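Local coordinates for protein Cag-Z (Helicobacter pylori, PDB 1S2X) that is of unknown function but is encoded by the cag pathogenicity island, whose genes specify a type IV secretion system, at residues Leu10-Ala15 / Asn89-Glu94; Glu33-Phe38 / Ala135-Arg140; Asp54-Val59 / Met152-Gln157. The protein carries 1 engineered substitution. All coordinates share one frame; numbering follows the deposited sequence.

Contact 1 of 3, residues Leu10-Ala15 / Asn89-Glu94; sequences LGFNEA and NRCKQE
Glu94, Phe12 and Leu10 carry this contact, and the carboxylate of Glu94 is its polar centre. Glu94 OE1 lies 2.6 Å from Phe12 N along a nearly straight bond, with an N-H...O angle of 166°, and accepts through the syn lone pair, the side facing OE2. The same oxygen takes a second, weak bond from Gly11 N, strongly bent. OE2 is held from within the helix: Arg90 NE, one turn back, lies 2.5 Å from Glu94 OE2 in a salt bridge, a distance so short that its precision is doubtful, and Arg90 NH1 adds a weak bond to it.

The Phe12 ring swings out with CG anti to the backbone N (chi1 -165°), which places the ring beside Cys91. Cys91 SG sits 3.8 Å from the centroid of the Phe12 ring and 22° off the ring normal, displaced toward the rim beside CG: a cysteine sulfur-aromatic contact. Arg90 CG approaches the CD1-CE1 side of the same ring obliquely. At the other end, Leu10 CD2 runs past the aliphatic stem of Glu94, 4.0 Å from Glu94 CB, while Phe111 and Ala98 also touch the leucine.

Phe12 N and Gly11 N, in the loop before helix 14-23, are thus paired with a buried carboxylate on helix 74-101. The guanidinium beside OE2 would be expected to stabilise the negative charge and favour an ionised Glu94.

Contact 2 of 3, residues Glu33-Phe38 / Ala135-Arg140; sequences EVRDKF and ASYLPR
Arg35 meets Ser136 through a side-on grip in which two of its nitrogens converge on one carbonyl oxygen. Arg35 NH2 donates to Ser136 O over 2.9 Å at an N-H...O angle of 150°, and Arg35 NE makes a hydrogen bond of 3.2 Å to Ser136 O. Both come from the same face of the carbonyl plane, NH2 tilted modestly from it and NE standing well above it, while the oxygen stays close to the guanidinium plane. Arg35 NE makes a further weak bond to Ser136 OG, 2.9 Å away; that hydroxyl is also hydrogen-bonded to Leu133 O in the last turn of helix 105-135.

The charge of the arginine is met on its own helix. Asp36 OD2 forms a salt bridge with Arg35 NH1 at 2.9 Å, again near the guanidinium plane, so acceptors on two edges fix the rotation of the group.

Packing contacts lie beside this network. With CG anti to the backbone N (chi1 173°), Arg35 CG rests over one face of the Tyr137 ring, 3.9 Å from the centroid, as a CH-pi contact; the bend at chi2 (-99°) then turns CD and the guanidinium toward Ser136. Arg35 and Tyr137 run past each other in opposite directions, with Tyr137 OH ending 3.3 Å from Arg35 CA. Phe38 CD1 lies at the edge of the tyrosine ring, 4.0 Å from Tyr137 CE1, and Pro139 CB abuts Arg35 NH2.

One arginine therefore joins helix 31-43 to the type I turn from Ala135 to Leu138: its CG covers an aromatic face while its charged end satisfies a main-chain carbonyl and a carboxylate.

Contact 3 of 3, residues Asp54-Val59 / Met152-Gln157; sequences DFLRRV and MGVAFQ
Val59 and Ala155 mark the closest backbone approach of these two helical segments, their CA atoms 6.2 Å apart. The valine side chain can be followed outward. Its CB points toward helix 149-158 and divides into two methyls, both of which meet Ala155. CG1, anti to the backbone N (chi1 170°), lies against the alanine backbone as well as its methyl: Val59 CG1 is 3.9 Å from Ala155 CA and equally far from Ala155 CB. Val59 CG2 comes within 4.0 Å of Ala155 CB, and it also sits over one face of the Phe55 ring, one turn earlier in its own helix, 3.6 Å above the plane and displaced toward the rim.

The pairing joins two helices of an all-helical protein. The axes of the short segments 54-59 and 152-157 approach to 10.1 Å and run nearly parallel, with a signed crossing angle of -18°. No hydrogen bond links the segments, so dispersion and the exclusion of water from apolar groups account for what holds them here. Ile158, on the next turn of helix 149-158, touches both Val59 and Leu56.

Phe55 approaches the alanine from a second direction. Phe55 CE1 stands 4.0 Å from Ala155 CB, with CZ scarcely farther from the same methyl and the ring set obliquely to it; Ile147, in the loop ahead of helix 149-158, packs on the same phenylalanine. Nearby, Leu56 and Val154 cross at about a right angle and meet through single methyls, Leu56 CD1 lying 3.9 Å from Val154 CG1.

In the fold
Contacts 2 and 3 are neighbours, their centres about 15 Å apart on the same side of the chain's centre. Contact 1 lies on the opposite side, its centre about 34 Å from that of contact 2 and about 43 Å from that of contact 3. Leu138 bridges the near pair: Leu138 CD2 is 3.6 Å from Phe156 CE2. Along the chain the first segments come in the order 10-15, 33-38, 54-59 and the second in the order 89-94, 135-140, 152-157, so all three pairings interleave. The loop leading into helix 14-23, then helices 31-43 and 52-68, meet later parts of this strand-free chain in turn, tying its N-terminal part to helix 74-101 at one end and to the region around helix 149-158 at the other.

Contact 1 of 3, residues Leu10-Ala15 / Asn89-Glu94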
loop_
_atom_site.group_PDB
_atom_site.type_symbol
_atom_site.label_atom_id
_atom_site.label_comp_id
_atom_site.label_asym_id
_atom_site.label_seq_id
_atom_site.Cartn_x
_atom_site.Cartn_y
_atom_site.Cartn_z
ATOM N N LEU A 10 22.388 10.355 7.206
ATOM C CA LEU A 10 21.644 9.660 8.236
ATOM C C LEU A 10 20.239 10.238 8.388
ATOM O O LEU A 10 20.005 11.362 7.934
ATOM C CB LEU A 10 22.356 9.786 9.584
ATOM C CG LEU A 10 23.690 9.069 9.735
ATOM C CD1 LEU A 10 24.133 9.076 11.192
ATOM C CD2 LEU A 10 23.586 7.646 9.189
ATOM N N GLY A 11 19.346 9.495 9.035
ATOM C CA GLY A 11 18.011 10.013 9.295
ATOM C C GLY A 11 17.029 9.641 8.197
ATOM O O GLY A 11 16.003 10.302 8.066
ATOM N N PHE A 12 17.376 8.617 7.434
ATOM C CA PHE A 12 16.570 8.107 6.327
ATOM C C PHE A 12 16.008 9.247 5.469
ATOM O O PHE A 12 14.791 9.410 5.421
ATOM C CB PHE A 12 15.446 7.233 6.876
ATOM C CG PHE A 12 14.777 6.381 5.808
ATOM C CD1 PHE A 12 15.524 5.750 4.835
ATOM C CD2 PHE A 12 13.398 6.229 5.801
ATOM C CE1 PHE A 12 14.928 4.970 3.858
ATOM C CE2 PHE A 12 12.794 5.446 4.828
ATOM C CZ PHE A 12 13.553 4.825 3.858
ATOM N N ASN A 13 16.907 9.984 4.853
ATOM C CA ASN A 13 16.822 11.146 4.019
ATOM C C ASN A 13 15.788 10.980 2.900
ATOM O O ASN A 13 15.474 9.857 2.527
ATOM C CB ASN A 13 18.155 11.438 3.314
ATOM C CG ASN A 13 19.136 12.248 4.129
ATOM O OD1 ASN A 13 18.768 12.901 5.106
ATOM N ND2 ASN A 13 20.408 12.208 3.731
ATOM N N GLU A 14 15.318 12.102 2.377
ATOM C CA GLU A 14 14.454 12.071 1.202
ATOM C C GLU A 14 15.179 11.367 0.063
ATOM O O GLU A 14 14.583 10.660 -0.749
ATOM C CB GLU A 14 14.026 13.479 0.816
ATOM C CG GLU A 14 14.683 14.608 1.576
ATOM C CD GLU A 14 14.127 14.858 2.961
ATOM O OE1 GLU A 14 12.924 15.190 3.077
ATOM O OE2 GLU A 14 14.904 14.727 3.937
ATOM N N ALA A 15 16.494 11.533 -0.020
ATOM C CA ALA A 15 17.232 10.903 -1.115
ATOM C C ALA A 15 17.329 9.395 -0.936
ATOM O O ALA A 15 17.304 8.613 -1.887
ATOM C CB ALA A 15 18.630 11.498 -1.225
ATOM N N ASN A 89 15.987 -2.259 6.165
ATOM C CA ASN A 89 17.374 -2.607 5.933
ATOM C C ASN A 89 18.236 -1.355 5.851
ATOM O O ASN A 89 19.361 -1.366 6.354
ATOM C CB ASN A 89 17.484 -3.438 4.662
ATOM C CG ASN A 89 17.056 -4.881 4.852
ATOM O OD1 ASN A 89 16.889 -5.614 3.872
ATOM N ND2 ASN A 89 16.883 -5.312 6.095
ATOM N N ARG A 90 17.722 -0.296 5.242
ATOM C CA ARG A 90 18.422 0.990 5.187
ATOM C C ARG A 90 18.474 1.650 6.559
ATOM O O ARG A 90 19.516 2.089 7.051
ATOM C CB ARG A 90 17.737 1.908 4.178
ATOM C CG ARG A 90 18.315 3.298 4.014
ATOM C CD ARG A 90 19.836 3.302 3.976
ATOM N NE ARG A 90 20.378 4.622 4.310
ATOM C CZ ARG A 90 21.602 5.026 3.992
ATOM N NH1 ARG A 90 22.002 6.240 4.337
ATOM N NH2 ARG A 90 22.430 4.229 3.330
ATOM N N CYS A 91 17.330 1.739 7.235
ATOM C CA CYS A 91 17.306 2.361 8.554
ATOM C C CYS A 91 18.110 1.594 9.594
ATOM O O CYS A 91 18.682 2.207 10.507
ATOM C CB CYS A 91 15.855 2.515 9.031
ATOM S SG CYS A 91 14.875 3.598 7.948
ATOM N N LYS A 92 18.168 0.269 9.488
ATOM C CA LYS A 92 18.881 -0.522 10.482
ATOM C C LYS A 92 20.392 -0.258 10.422
ATOM O O LYS A 92 21.008 -0.164 11.485
ATOM C CB LYS A 92 18.614 -2.019 10.323
ATOM C CG LYS A 92 18.824 -2.787 11.624
ATOM C CD LYS A 92 17.890 -3.979 11.720
ATOM C CE LYS A 92 18.497 -5.150 12.468
ATOM N NZ LYS A 92 19.753 -5.632 11.817
ATOM N N GLN A 93 20.898 -0.150 9.209
ATOM C CA GLN A 93 22.266 0.148 8.848
ATOM C C GLN A 93 22.610 1.565 9.304
ATOM O O GLN A 93 23.635 1.803 9.941
ATOM C CB GLN A 93 22.491 0.015 7.342
ATOM C CG GLN A 93 23.534 0.962 6.767
ATOM C CD GLN A 93 24.120 0.468 5.456
ATOM O OE1 GLN A 93 24.896 1.161 4.792
ATOM N NE2 GLN A 93 23.755 -0.754 5.071
ATOM N N GLU A 94 21.721 2.498 8.975
ATOM C CA GLU A 94 21.888 3.868 9.456
ATOM C C GLU A 94 21.972 3.832 10.981
ATOM O O GLU A 94 22.912 4.364 11.575
ATOM C CB GLU A 94 20.758 4.778 8.987
ATOM C CG GLU A 94 20.820 5.150 7.514
ATOM C CD GLU A 94 19.877 6.269 7.121
ATOM O OE1 GLU A 94 19.446 7.071 7.975
ATOM O OE2 GLU A 94 19.572 6.358 5.913
#

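Contact 2 of 3, residues Glu33-Phe38 / Ala135-Arg140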
loop_
_atom_site.group_PDB
_atom_site.type_symbol
_atom_site.label_atom_id
_atom_site.label_comp_id
_atom_site.label_asym_id
_atom_site.label_seq_id
_atom_site.Cartn_x
_atom_site.Cartn_y
_atom_site.Cartn_z
ATOM N N GLU A 33 -2.635 3.553 -14.998
ATOM C CA GLU A 33 -3.185 3.439 -16.342
ATOM C C GLU A 33 -3.869 2.100 -16.558
ATOM O O GLU A 33 -4.850 2.000 -17.301
ATOM C CB GLU A 33 -2.073 3.607 -17.393
ATOM C CG GLU A 33 -1.484 5.019 -17.378
ATOM C CD GLU A 33 -0.188 5.154 -16.607
ATOM O OE1 GLU A 33 0.679 5.963 -17.016
ATOM O OE2 GLU A 33 0.013 4.468 -15.579
ATOM N N VAL A 34 -3.317 1.080 -15.902
ATOM C CA VAL A 34 -3.921 -0.253 -15.993
ATOM C C VAL A 34 -5.300 -0.261 -15.337
ATOM O O VAL A 34 -6.267 -0.787 -15.903
ATOM C CB VAL A 34 -3.035 -1.320 -15.326
ATOM C CG1 VAL A 34 -3.856 -2.521 -14.879
ATOM C CG2 VAL A 34 -1.937 -1.759 -16.282
ATOM N N ARG A 35 -5.352 0.351 -14.154
ATOM C CA ARG A 35 -6.632 0.429 -13.434
ATOM C C ARG A 35 -7.659 1.196 -14.259
ATOM O O ARG A 35 -8.795 0.753 -14.437
ATOM C CB ARG A 35 -6.466 1.099 -12.075
ATOM C CG ARG A 35 -7.766 1.365 -11.324
ATOM C CD ARG A 35 -8.271 2.788 -11.446
ATOM N NE ARG A 35 -9.568 2.976 -10.789
ATOM C CZ ARG A 35 -10.523 3.798 -11.178
ATOM N NH1 ARG A 35 -10.365 4.556 -12.258
ATOM N NH2 ARG A 35 -11.656 3.884 -10.494
ATOM N N ASP A 36 -7.209 2.361 -14.724
ATOM C CA ASP A 36 -8.098 3.258 -15.451
ATOM C C ASP A 36 -8.676 2.556 -16.669
ATOM O O ASP A 36 -9.856 2.584 -16.968
ATOM C CB ASP A 36 -7.356 4.540 -15.855
ATOM C CG ASP A 36 -7.245 5.499 -14.684
ATOM O OD1 ASP A 36 -6.470 6.475 -14.748
ATOM O OD2 ASP A 36 -7.952 5.271 -13.677
ATOM N N LYS A 37 -7.813 1.885 -17.415
ATOM C CA LYS A 37 -8.242 1.217 -18.635
ATOM C C LYS A 37 -9.128 0.028 -18.340
ATOM O O LYS A 37 -10.121 -0.205 -19.030
ATOM C CB LYS A 37 -6.990 0.781 -19.417
ATOM C CG LYS A 37 -7.088 1.111 -20.903
ATOM C CD LYS A 37 -6.211 0.165 -21.712
ATOM C CE LYS A 37 -6.877 -1.191 -21.870
ATOM N NZ LYS A 37 -6.666 -1.755 -23.234
ATOM N N PHE A 38 -8.776 -0.735 -17.293
ATOM C CA PHE A 38 -9.642 -1.877 -16.958
ATOM C C PHE A 38 -11.016 -1.356 -16.579
ATOM O O PHE A 38 -12.040 -1.864 -17.014
ATOM C CB PHE A 38 -9.036 -2.729 -15.840
ATOM C CG PHE A 38 -9.928 -3.898 -15.420
ATOM C CD1 PHE A 38 -10.662 -3.834 -14.246
ATOM C CD2 PHE A 38 -10.015 -5.031 -16.206
ATOM C CE1 PHE A 38 -11.490 -4.875 -13.849
ATOM C CE2 PHE A 38 -10.862 -6.069 -15.838
ATOM C CZ PHE A 38 -11.613 -5.978 -14.684
ATOM N N ALA A 135 -8.631 -0.168 -3.690
ATOM C CA ALA A 135 -10.004 0.162 -3.400
ATOM C C ALA A 135 -10.683 0.780 -4.628
ATOM O O ALA A 135 -11.884 0.574 -4.823
ATOM C CB ALA A 135 -10.110 1.113 -2.217
ATOM N N SER A 136 -9.955 1.534 -5.448
ATOM C CA SER A 136 -10.576 2.141 -6.624
ATOM C C SER A 136 -10.965 1.164 -7.717
ATOM O O SER A 136 -11.545 1.639 -8.703
ATOM C CB SER A 136 -9.611 3.187 -7.221
ATOM O OG SER A 136 -8.688 2.508 -8.064
ATOM N N TYR A 137 -10.692 -0.143 -7.607
ATOM C CA TYR A 137 -11.208 -1.128 -8.579
ATOM C C TYR A 137 -12.699 -1.410 -8.420
ATOM O O TYR A 137 -13.362 -2.090 -9.210
ATOM C CB TYR A 137 -10.418 -2.445 -8.449
ATOM C CG TYR A 137 -9.153 -2.401 -9.305
ATOM C CD1 TYR A 137 -9.182 -2.916 -10.594
ATOM C CD2 TYR A 137 -7.975 -1.837 -8.825
ATOM C CE1 TYR A 137 -8.055 -2.887 -11.403
ATOM C CE2 TYR A 137 -6.844 -1.799 -9.620
ATOM C CZ TYR A 137 -6.900 -2.325 -10.899
ATOM O OH TYR A 137 -5.776 -2.300 -11.706
ATOM N N LEU A 138 -13.310 -0.899 -7.359
ATOM C CA LEU A 138 -14.757 -0.725 -7.256
ATOM C C LEU A 138 -14.966 0.776 -7.477
ATOM O O LEU A 138 -14.850 1.560 -6.535
ATOM C CB LEU A 138 -15.336 -1.174 -5.920
ATOM C CG LEU A 138 -16.861 -0.981 -5.758
ATOM C CD1 LEU A 138 -17.601 -1.787 -6.817
ATOM C CD2 LEU A 138 -17.324 -1.340 -4.353
ATOM N N PRO A 139 -15.185 1.180 -8.721
ATOM C CA PRO A 139 -15.061 2.604 -9.041
ATOM C C PRO A 139 -16.283 3.339 -8.504
ATOM O O PRO A 139 -17.419 3.091 -8.889
ATOM C CB PRO A 139 -15.013 2.612 -10.567
ATOM C CG PRO A 139 -15.786 1.393 -10.971
ATOM C CD PRO A 139 -15.557 0.375 -9.888
ATOM N N ARG A 140 -16.053 4.264 -7.589
ATOM C CA ARG A 140 -17.171 4.998 -6.999
ATOM C C ARG A 140 -17.986 5.704 -8.068
ATOM O O ARG A 140 -19.194 5.895 -7.916
ATOM C CB ARG A 140 -16.669 6.032 -5.995
ATOM C CG ARG A 140 -17.358 6.005 -4.644
ATOM C CD ARG A 140 -18.874 5.915 -4.749
ATOM N NE ARG A 140 -19.515 5.862 -3.435
ATOM C CZ ARG A 140 -20.811 5.946 -3.176
ATOM N NH1 ARG A 140 -21.709 6.096 -4.143
ATOM N NH2 ARG A 140 -21.232 5.883 -1.925
#

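Contact 3 of 3, residues Asp54-Val59 / Met152-Gln157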
loop_
_atom_site.group_PDB
_atom_site.type_symbol
_atom_site.label_atom_id
_atom_site.label_comp_id
_atom_site.label_asym_id
_atom_site.label_seq_id
_atom_site.Cartn_x
_atom_site.Cartn_y
_atom_site.Cartn_z
ATOM N N ASP A 54 -28.810 -7.347 -9.141
ATOM C CA ASP A 54 -28.319 -7.299 -10.525
ATOM C C ASP A 54 -26.949 -6.621 -10.515
ATOM O O ASP A 54 -26.090 -6.963 -11.321
ATOM C CB ASP A 54 -29.263 -6.553 -11.450
ATOM C CG ASP A 54 -28.797 -6.433 -12.884
ATOM O OD1 ASP A 54 -28.516 -7.464 -13.533
ATOM O OD2 ASP A 54 -28.720 -5.290 -13.386
ATOM N N PHE A 55 -26.789 -5.682 -9.603
ATOM C CA PHE A 55 -25.511 -5.043 -9.316
ATOM C C PHE A 55 -24.493 -6.115 -8.921
ATOM O O PHE A 55 -23.388 -6.195 -9.457
ATOM C CB PHE A 55 -25.666 -4.008 -8.200
ATOM C CG PHE A 55 -24.363 -3.490 -7.624
ATOM C CD1 PHE A 55 -23.939 -3.845 -6.353
ATOM C CD2 PHE A 55 -23.557 -2.642 -8.353
ATOM C CE1 PHE A 55 -22.753 -3.363 -5.829
ATOM C CE2 PHE A 55 -22.367 -2.161 -7.839
ATOM C CZ PHE A 55 -21.956 -2.516 -6.570
ATOM N N LEU A 56 -24.864 -6.961 -7.967
ATOM C CA LEU A 56 -23.930 -7.970 -7.451
ATOM C C LEU A 56 -23.615 -9.019 -8.500
ATOM O O LEU A 56 -22.517 -9.563 -8.541
ATOM C CB LEU A 56 -24.497 -8.638 -6.198
ATOM C CG LEU A 56 -24.411 -7.741 -4.960
ATOM C CD1 LEU A 56 -24.741 -8.532 -3.709
ATOM C CD2 LEU A 56 -23.026 -7.095 -4.895
ATOM N N ARG A 57 -24.610 -9.301 -9.336
ATOM C CA ARG A 57 -24.380 -10.178 -10.467
ATOM C C ARG A 57 -23.348 -9.540 -11.399
ATOM O O ARG A 57 -22.478 -10.206 -11.945
ATOM C CB ARG A 57 -25.658 -10.423 -11.261
ATOM C CG ARG A 57 -25.417 -11.325 -12.466
ATOM C CD ARG A 57 -25.732 -12.769 -12.059
ATOM N NE ARG A 57 -26.962 -12.824 -11.270
ATOM C CZ ARG A 57 -28.185 -12.803 -11.782
ATOM N NH1 ARG A 57 -28.386 -12.739 -13.088
ATOM N NH2 ARG A 57 -29.238 -12.857 -10.971
ATOM N N ARG A 58 -23.462 -8.223 -11.577
ATOM C CA ARG A 58 -22.510 -7.542 -12.452
ATOM C C ARG A 58 -21.166 -7.432 -11.765
ATOM O O ARG A 58 -20.118 -7.381 -12.402
ATOM C CB ARG A 58 -23.059 -6.164 -12.814
ATOM C CG ARG A 58 -24.287 -6.242 -13.718
ATOM C CD ARG A 58 -24.662 -4.875 -14.271
ATOM N NE ARG A 58 -25.994 -4.896 -14.875
ATOM C CZ ARG A 58 -26.374 -4.112 -15.875
ATOM N NH1 ARG A 58 -25.535 -3.235 -16.413
ATOM N NH2 ARG A 58 -27.616 -4.230 -16.332
ATOM N N VAL A 59 -21.184 -7.399 -10.434
ATOM C CA VAL A 59 -19.917 -7.384 -9.686
ATOM C C VAL A 59 -19.227 -8.742 -9.777
ATOM O O VAL A 59 -18.016 -8.809 -10.014
ATOM C CB VAL A 59 -20.144 -6.990 -8.221
ATOM C CG1 VAL A 59 -18.870 -7.226 -7.404
ATOM C CG2 VAL A 59 -20.588 -5.540 -8.102
HETATM N N MSE A 152 -21.854 -2.213 -0.924
HETATM C CA MSE A 152 -20.472 -1.922 -1.321
HETATM C C MSE A 152 -19.541 -2.906 -0.614
HETATM O O MSE A 152 -18.587 -3.413 -1.208
HETATM C CB MSE A 152 -20.040 -0.496 -1.010
HETATM C CG MSE A 152 -20.370 0.534 -2.082
HETATM SE SE MSE A 152 -20.102 2.230 -1.474
HETATM C CE MSE A 152 -18.351 2.107 -1.115
ATOM N N GLY A 153 -19.849 -3.189 0.647
ATOM C CA GLY A 153 -19.070 -4.135 1.438
ATOM C C GLY A 153 -18.955 -5.475 0.740
ATOM O O GLY A 153 -17.858 -6.021 0.548
ATOM N N VAL A 154 -20.107 -6.011 0.329
ATOM C CA VAL A 154 -20.110 -7.290 -0.382
ATOM C C VAL A 154 -19.343 -7.235 -1.697
ATOM O O VAL A 154 -18.627 -8.186 -2.031
ATOM C CB VAL A 154 -21.574 -7.717 -0.614
ATOM C CG1 VAL A 154 -21.661 -9.020 -1.389
ATOM C CG2 VAL A 154 -22.271 -7.837 0.740
ATOM N N ALA A 155 -19.483 -6.152 -2.458
ATOM C CA ALA A 155 -18.783 -5.949 -3.725
ATOM C C ALA A 155 -17.286 -5.917 -3.430
ATOM O O ALA A 155 -16.501 -6.508 -4.161
ATOM C CB ALA A 155 -19.208 -4.686 -4.455
ATOM N N PHE A 156 -16.891 -5.250 -2.348
ATOM C CA PHE A 156 -15.480 -5.269 -1.972
ATOM C C PHE A 156 -15.002 -6.699 -1.762
ATOM O O PHE A 156 -13.894 -7.124 -2.102
ATOM C CB PHE A 156 -15.247 -4.458 -0.703
ATOM C CG PHE A 156 -15.214 -2.948 -0.902
ATOM C CD1 PHE A 156 -15.864 -2.125 0.006
ATOM C CD2 PHE A 156 -14.549 -2.390 -1.966
ATOM C CE1 PHE A 156 -15.829 -0.749 -0.148
ATOM C CE2 PHE A 156 -14.483 -1.016 -2.117
ATOM C CZ PHE A 156 -15.131 -0.197 -1.206
ATOM N N GLN A 157 -15.900 -7.490 -1.169
ATOM C CA GLN A 157 -15.482 -8.867 -0.878
ATOM C C GLN A 157 -15.448 -9.649 -2.179
ATOM O O GLN A 157 -14.508 -10.397 -2.446
ATOM C CB GLN A 157 -16.398 -9.502 0.169
ATOM C CG GLN A 157 -16.337 -8.791 1.519
ATOM C CD GLN A 157 -17.306 -9.299 2.566
ATOM O OE1 GLN A 157 -18.530 -9.228 2.433
ATOM N NE2 GLN A 157 -16.775 -9.819 3.668
#